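PDB 1O5J: periplasmic divalent cation tolerance protein from Thermotoga maritima, which is a homotrimeric member of the CutA family, probably involved in resistance toward heavy metals. Local coordinates for residues Arg31-Lys36 against Tyr78-Lys83. Residues are numbered along the deposited sequence; the frame is centred on the assembly and turned at random.
Sequences RKLLEK and YEELRK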
ATOM      1  N   ARG A  31     -17.867   1.962  -6.402  1.00 38.75           N
ATOM      2  CA  ARG A  31     -18.785   1.916  -7.532  1.00 36.70           C
ATOM      3  C   ARG A  31     -19.319   3.311  -7.863  1.00 38.68           C
ATOM      4  O   ARG A  31     -19.362   3.670  -9.004  1.00 36.09           O
ATOM      5  CB  ARG A  31     -19.922   0.938  -7.246  1.00 38.99           C
ATOM      6  CG  ARG A  31     -20.971   0.778  -8.367  1.00 46.42           C
ATOM      7  CD  ARG A  31     -22.435   0.981  -7.950  1.00 56.69           C
ATOM      8  NE  ARG A  31     -22.897   0.098  -6.874  1.00 63.90           N
ATOM      9  CZ  ARG A  31     -23.328   0.495  -5.663  1.00 69.76           C
ATOM     10  NH1 ARG A  31     -23.716  -0.424  -4.785  1.00 72.35           N
ATOM     11  NH2 ARG A  31     -23.366   1.787  -5.309  1.00 66.69           N
ATOM     12  N   LYS A  32     -19.702   4.088  -6.849  1.00 38.30           N
ATOM     13  CA  LYS A  32     -20.212   5.448  -7.042  1.00 37.48           C
ATOM     14  C   LYS A  32     -19.136   6.322  -7.625  1.00 37.66           C
ATOM     15  O   LYS A  32     -19.415   7.142  -8.489  1.00 37.72           O
ATOM     16  CB  LYS A  32     -20.714   6.036  -5.697  1.00 35.62           C
ATOM     17  CG  LYS A  32     -22.107   5.630  -5.366  1.00 41.99           C
ATOM     18  CD  LYS A  32     -22.571   6.209  -4.036  1.00 43.70           C
ATOM     19  CE  LYS A  32     -24.001   5.761  -3.722  1.00 44.68           C
ATOM     20  NZ  LYS A  32     -24.388   6.193  -2.365  1.00 46.26           N
ATOM     21  N   LEU A  33     -17.897   6.147  -7.181  1.00 40.08           N
ATOM     22  CA  LEU A  33     -16.758   6.866  -7.751  1.00 38.16           C
ATOM     23  C   LEU A  33     -16.435   6.481  -9.200  1.00 38.75           C
ATOM     24  O   LEU A  33     -16.099   7.352 -10.002  1.00 37.95           O
ATOM     25  CB  LEU A  33     -15.526   6.681  -6.889  1.00 40.91           C
ATOM     26  CG  LEU A  33     -15.554   7.311  -5.484  1.00 45.26           C
ATOM     27  CD1 LEU A  33     -14.311   6.895  -4.748  1.00 46.54           C
ATOM     28  CD2 LEU A  33     -15.700   8.836  -5.490  1.00 43.43           C
ATOM     29  N   LEU A  34     -16.599   5.203  -9.560  1.00 36.02           N
ATOM     30  CA  LEU A  34     -16.528   4.816 -10.963  1.00 35.97           C
ATOM     31  C   LEU A  34     -17.681   5.428 -11.763  1.00 36.91           C
ATOM     32  O   LEU A  34     -17.500   5.830 -12.928  1.00 35.70           O
ATOM     33  CB  LEU A  34     -16.521   3.299 -11.113  1.00 35.56           C
ATOM     34  CG  LEU A  34     -15.274   2.556 -10.595  1.00 33.80           C
ATOM     35  CD1 LEU A  34     -15.579   1.073 -10.287  1.00 33.80           C
ATOM     36  CD2 LEU A  34     -14.150   2.625 -11.591  1.00 34.54           C
ATOM     37  N   GLU A  35     -18.868   5.497 -11.158  1.00 36.33           N
ATOM     38  CA  GLU A  35     -20.032   6.033 -11.868  1.00 40.36           C
ATOM     39  C   GLU A  35     -19.821   7.494 -12.170  1.00 38.72           C
ATOM     40  O   GLU A  35     -20.247   7.966 -13.193  1.00 38.63           O
ATOM     41  CB  GLU A  35     -21.341   5.882 -11.061  1.00 42.05           C
ATOM     42  CG  GLU A  35     -21.834   4.451 -10.902  1.00 51.43           C
ATOM     43  CD  GLU A  35     -22.987   4.296  -9.888  1.00 52.20           C
ATOM     44  OE1 GLU A  35     -23.402   5.293  -9.223  1.00 65.49           O
ATOM     45  OE2 GLU A  35     -23.482   3.152  -9.756  1.00 61.16           O
ATOM     46  N   LYS A  36     -19.177   8.209 -11.266  1.00 40.63           N
ATOM     47  CA  LYS A  36     -18.958   9.646 -11.423  1.00 42.89           C
ATOM     48  C   LYS A  36     -17.663   9.937 -12.217  1.00 42.47           C
ATOM     49  O   LYS A  36     -17.321  11.113 -12.457  1.00 40.40           O
ATOM     50  CB  LYS A  36     -18.922  10.329 -10.036  1.00 44.08           C
ATOM     51  CG  LYS A  36     -20.304  10.488  -9.365  1.00 55.14           C
ATOM     52  CD  LYS A  36     -20.835   9.180  -8.730  1.00 55.26           C
ATOM     53  CE  LYS A  36     -21.992   9.370  -7.726  1.00 60.12           C
ATOM     54  NZ  LYS A  36     -21.542   9.704  -6.313  1.00 53.26           N
ATOM     55  N   TYR A  78     -11.430  13.876  -3.616  1.00 40.62           N
ATOM     56  CA  TYR A  78     -11.461  14.222  -2.180  1.00 38.10           C
ATOM     57  C   TYR A  78     -12.835  14.761  -1.759  1.00 39.74           C
ATOM     58  O   TYR A  78     -13.381  14.369  -0.712  1.00 38.42           O
ATOM     59  CB  TYR A  78     -10.382  15.264  -1.826  1.00 37.61           C
ATOM     60  CG  TYR A  78      -9.044  14.671  -1.460  1.00 37.23           C
ATOM     61  CD1 TYR A  78      -8.278  13.982  -2.396  1.00 37.18           C
ATOM     62  CD2 TYR A  78      -8.538  14.790  -0.150  1.00 35.34           C
ATOM     63  CE1 TYR A  78      -7.019  13.431  -2.045  1.00 35.61           C
ATOM     64  CE2 TYR A  78      -7.284  14.282   0.189  1.00 36.34           C
ATOM     65  CZ  TYR A  78      -6.551  13.589  -0.741  1.00 39.15           C
ATOM     66  OH  TYR A  78      -5.346  13.097  -0.372  1.00 41.42           O
ATOM     67  N   GLU A  79     -13.379  15.686  -2.538  1.00 37.99           N
ATOM     68  CA  GLU A  79     -14.648  16.298  -2.157  1.00 41.82           C
ATOM     69  C   GLU A  79     -15.792  15.280  -2.240  1.00 42.42           C
ATOM     70  O   GLU A  79     -16.608  15.238  -1.363  1.00 42.97           O
ATOM     71  CB  GLU A  79     -14.914  17.633  -2.887  1.00 45.17           C
ATOM     72  CG  GLU A  79     -15.120  17.566  -4.379  1.00 52.36           C
ATOM     73  CD  GLU A  79     -15.222  18.949  -5.026  1.00 48.20           C
ATOM     74  OE1 GLU A  79     -14.794  19.946  -4.393  1.00 60.77           O
ATOM     75  OE2 GLU A  79     -15.733  19.030  -6.169  1.00 49.85           O
ATOM     76  N   GLU A  80     -15.767  14.367  -3.209  1.00 45.38           N
ATOM     77  CA  GLU A  80     -16.785  13.294  -3.287  1.00 42.70           C
ATOM     78  C   GLU A  80     -16.628  12.252  -2.170  1.00 40.61           C
ATOM     79  O   GLU A  80     -17.602  11.832  -1.563  1.00 38.76           O
ATOM     80  CB  GLU A  80     -16.720  12.590  -4.634  1.00 44.13           C
ATOM     81  CG  GLU A  80     -17.873  11.633  -4.898  1.00 45.09           C
ATOM     82  CD  GLU A  80     -19.168  12.349  -5.249  1.00 53.73           C
ATOM     83  OE1 GLU A  80     -19.112  13.554  -5.529  1.00 49.88           O
ATOM     84  OE2 GLU A  80     -20.245  11.708  -5.259  1.00 56.59           O
ATOM     85  N   LEU A  81     -15.413  11.799  -1.913  1.00 40.26           N
ATOM     86  CA  LEU A  81     -15.189  10.881  -0.794  1.00 43.02           C
ATOM     87  C   LEU A  81     -15.610  11.528   0.511  1.00 41.30           C
ATOM     88  O   LEU A  81     -16.160  10.867   1.358  1.00 43.17           O
ATOM     89  CB  LEU A  81     -13.718  10.525  -0.645  1.00 41.97           C
ATOM     90  CG  LEU A  81     -13.251   9.253  -1.273  1.00 49.08           C
ATOM     91  CD1 LEU A  81     -11.741   9.176  -1.071  1.00 50.88           C
ATOM     92  CD2 LEU A  81     -13.995   8.051  -0.651  1.00 46.19           C
ATOM     93  N   ARG A  82     -15.322  12.810   0.658  1.00 40.22           N
ATOM     94  CA  ARG A  82     -15.713  13.577   1.842  1.00 43.64           C
ATOM     95  C   ARG A  82     -17.234  13.518   2.018  1.00 44.23           C
ATOM     96  O   ARG A  82     -17.738  13.328   3.116  1.00 44.42           O
ATOM     97  CB  ARG A  82     -15.304  15.042   1.680  1.00 48.20           C
ATOM     98  CG  ARG A  82     -14.789  15.742   2.907  1.00 57.39           C
ATOM     99  CD  ARG A  82     -15.821  16.056   3.942  1.00 61.80           C
ATOM    100  NE  ARG A  82     -16.287  14.826   4.575  1.00 68.09           N
ATOM    101  CZ  ARG A  82     -15.851  14.325   5.736  1.00 66.08           C
ATOM    102  NH1 ARG A  82     -16.385  13.177   6.146  1.00 53.11           N
ATOM    103  NH2 ARG A  82     -14.970  14.985   6.514  1.00 59.22           N
ATOM    104  N   LYS A  83     -17.980  13.685   0.936  1.00 40.88           N
ATOM    105  CA  LYS A  83     -19.414  13.719   1.083  1.00 41.28           C
ATOM    106  C   LYS A  83     -20.031  12.344   1.325  1.00 39.89           C
ATOM    107  O   LYS A  83     -21.035  12.221   2.021  1.00 39.39           O
ATOM    108  CB  LYS A  83     -20.065  14.415  -0.105  1.00 45.04           C
ATOM    109  CG  LYS A  83     -20.495  13.526  -1.226  1.00 48.51           C
ATOM    110  CD  LYS A  83     -21.737  14.038  -1.894  1.00 48.01           C
ATOM    111  CE  LYS A  83     -21.968  13.290  -3.189  1.00 56.28           C
TER
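Glu80 meets both Leu33 and Lys36, and its side chain can be followed outward from helix 74-84. Its CB points toward helix 23-35, and Glu80 CB lies 4.0 Å from Leu33 CD2. Glu80 CG comes closer, within 3.6 Å of Leu33 CD2, as the leucine and glutamate side chains run alongside each other, pointing opposite ways. With CG anti to the backbone N (chi1 -170°), the chain reaches across to the facing helix, and a bend at chi2 (75°) turns the carboxylate off the leucine. Glu80 CD then sits 3.7 Å from Lys36 NZ, and Glu80 OE2 takes a hydrogen bond from Lys36 NZ at 2.6 Å, forming a salt bridge. The ammonium arrives on the anti side of OE2, 30° out of the carboxylate plane, although the middle of the lysine chain is less surely placed.

Beneath this polar pair the packing is apolar: Leu33 CD1 faces Leu81 CD2 at 4.3 Å, and both leucines rest on Phe67 of strand 56-70. The contact therefore joins, side by side, the two helices that cover one face of the antiparallel sheet in the ferredoxin-like CutA fold; the CA atoms of Leu33 and Glu80 are 7.8 Å apart. On the far flanks, Leu34 O accepts a hydrogen bond from Trp52 of the second subunit, and Arg82 forms a salt bridge with Glu103 of the third.

Chemically the helix pair is layered, with buried leucines against the sheet and one ion pair toward solvent. Lys36 is exposed and Glu80 partly so, and water would be expected to screen the pair's attraction, so that its electrostatic gain is probably modest.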